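Long-range contact in iota-carrageenase (Alteromonas sp., PDB 1H80), which hydrolyses the 1,4-beta linkages of iota-carrageenan, a sulfated galactan of red algal cell walls, with inversion of anomeric configuration: residues A[272-277]-A[356-361]. Sequence-based numbering, arbitrary orientation. Where two conformers were deposited one is given.
Sequences GSAVRS and VTARFG
Ala274 meets Val356 and Ala358 in a small, buried, mainly apolar contact at a corner of the beta-helix, where the chain that follows strand 261-269 packs against strand 351-359 of the neighbouring coil. No hydrogen bond joins the two segments. Their backbones come closest at Ala274 and Ala358, with 5.5 Å between the CA atoms. The methyl of Ala274 points at strand 351-359 and sits against the side chains of two residues there. Its CB lies 3.5 Å from CG1 of Val356, which is tight for two carbons. CB of Ala358 lies 4.2 Å from CB of Ala274, an ordinary methyl-to-methyl spacing. The carbonyl O of Thr357 is a van der Waals neighbour of CB of Ala274, also at 4.2 Å. Val275 adds the remaining part. Its CG2 branch reaches Val356, 3.9 Å from CG1 and 4.0 Å from CG2, and the two valines cross at about a right angle. In Val356, CG1 is anti to the backbone N (chi1 -179°). This places CG1 where it touches both Ala274 and Val275, while CG2 meets Val275 alone of the two.

The enzyme is a right-handed parallel beta-helix of glycosyl hydrolase family 82, related in fold to the pectate lyases. Strand 275-277 belongs to a short parallel sheet, between strands 250-252 and 407-409. Strand 351-359 belongs to another face, between strands 261-269 and 421-429. The contact thus joins successive coils at the bend from one face to the next. Strand 261-269 borders it as well: Ser268 touches both alanines, and Val266 lies against Val275. From the next strand, Val426 packs on Val356. Backbone hydrogen bonds tie Ser273 to Leu246 and Ala274 to Ala248.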
loop_
_atom_site.group_PDB
_atom_site.type_symbol
_atom_site.label_atom_id
_atom_site.label_comp_id
_atom_site.label_asym_id
_atom_site.label_seq_id
_atom_site.Cartn_x
_atom_site.Cartn_y
_atom_site.Cartn_z
ATOM N N GLY A 272 10.627 -5.357 9.358
ATOM C CA GLY A 272 11.856 -4.588 9.448
ATOM C C GLY A 272 11.701 -3.598 10.585
ATOM O O GLY A 272 12.561 -3.472 11.457
ATOM N N SER A 273 10.579 -2.887 10.567
ATOM C CA SER A 273 10.244 -1.927 11.609
ATOM C C SER A 273 8.737 -1.745 11.514
ATOM O O SER A 273 8.115 -2.222 10.564
ATOM C CB SER A 273 10.958 -0.590 11.387
ATOM O OG SER A 273 10.498 0.065 10.218
ATOM N N ALA A 274 8.143 -1.077 12.492
ATOM C CA ALA A 274 6.700 -0.860 12.462
ATOM C C ALA A 274 6.400 0.355 11.592
ATOM O O ALA A 274 5.475 0.345 10.776
ATOM C CB ALA A 274 6.175 -0.648 13.874
ATOM N N VAL A 275 7.194 1.402 11.777
ATOM C CA VAL A 275 7.031 2.632 11.019
ATOM C C VAL A 275 8.347 2.958 10.336
ATOM O O VAL A 275 9.422 2.791 10.917
ATOM C CB VAL A 275 6.647 3.812 11.938
ATOM C CG1 VAL A 275 6.457 5.081 11.112
ATOM C CG2 VAL A 275 5.378 3.477 12.705
ATOM N N ARG A 276 8.258 3.413 9.095
ATOM C CA ARG A 276 9.443 3.768 8.340
ATOM C C ARG A 276 9.202 5.054 7.571
ATOM O O ARG A 276 8.171 5.217 6.926
ATOM C CB ARG A 276 9.798 2.650 7.366
ATOM C CG ARG A 276 10.866 3.031 6.367
ATOM C CD ARG A 276 11.126 1.892 5.408
ATOM N NE ARG A 276 11.565 2.381 4.107
ATOM C CZ ARG A 276 11.735 1.609 3.041
ATOM N NH1 ARG A 276 11.505 0.306 3.121
ATOM N NH2 ARG A 276 12.130 2.142 1.891
ATOM N N SER A 277 10.160 5.970 7.650
ATOM C CA SER A 277 10.059 7.236 6.942
ATOM C C SER A 277 11.328 7.455 6.133
ATOM O O SER A 277 12.435 7.414 6.673
ATOM C CB SER A 277 9.856 8.385 7.931
ATOM O OG SER A 277 8.639 8.223 8.641
ATOM N N VAL A 356 2.784 2.788 18.832
ATOM C CA VAL A 356 3.497 1.916 17.913
ATOM C C VAL A 356 4.068 0.739 18.692
ATOM O O VAL A 356 4.712 0.923 19.724
ATOM C CB VAL A 356 4.655 2.676 17.227
ATOM C CG1 VAL A 356 5.370 1.767 16.246
ATOM C CG2 VAL A 356 4.115 3.911 16.513
ATOM N N THR A 357 3.814 -0.469 18.210
ATOM C CA THR A 357 4.323 -1.663 18.870
ATOM C C THR A 357 4.983 -2.569 17.845
ATOM O O THR A 357 4.363 -2.966 16.862
ATOM C CB THR A 357 3.194 -2.448 19.570
ATOM O OG1 THR A 357 2.548 -1.603 20.528
ATOM C CG2 THR A 357 3.758 -3.675 20.287
ATOM N N ALA A 358 6.254 -2.881 18.074
ATOM C CA ALA A 358 6.987 -3.755 17.175
ATOM C C ALA A 358 7.406 -5.002 17.933
ATOM O O ALA A 358 8.124 -4.919 18.924
ATOM C CB ALA A 358 8.217 -3.041 16.624
ATOM N N ARG A 359 6.938 -6.155 17.472
ATOM C CA ARG A 359 7.295 -7.416 18.103
ATOM C C ARG A 359 8.385 -8.048 17.250
ATOM O O ARG A 359 8.237 -8.188 16.035
ATOM C CB ARG A 359 6.083 -8.346 18.188
ATOM C CG ARG A 359 6.392 -9.700 18.824
ATOM C CD ARG A 359 5.152 -10.582 18.884
ATOM N NE ARG A 359 4.196 -10.129 19.890
ATOM C CZ ARG A 359 4.276 -10.423 21.185
ATOM N NH1 ARG A 359 5.270 -11.175 21.639
ATOM N NH2 ARG A 359 3.360 -9.964 22.030
ATOM N N PHE A 360 9.478 -8.425 17.900
ATOM C CA PHE A 360 10.623 -9.026 17.230
ATOM C C PHE A 360 10.296 -10.354 16.553
ATOM O O PHE A 360 9.487 -11.136 17.050
ATOM C CB PHE A 360 11.741 -9.246 18.250
ATOM C CG PHE A 360 13.001 -9.803 17.662
ATOM C CD1 PHE A 360 13.873 -8.989 16.949
ATOM C CD2 PHE A 360 13.314 -11.148 17.815
ATOM C CE1 PHE A 360 15.044 -9.508 16.394
ATOM C CE2 PHE A 360 14.480 -11.675 17.264
ATOM C CZ PHE A 360 15.346 -10.853 16.553
ATOM N N GLY A 361 10.943 -10.593 15.419
ATOM C CA GLY A 361 10.757 -11.827 14.680
ATOM C C GLY A 361 11.991 -12.091 13.835
ATOM O O GLY A 361 12.827 -11.204 13.669
#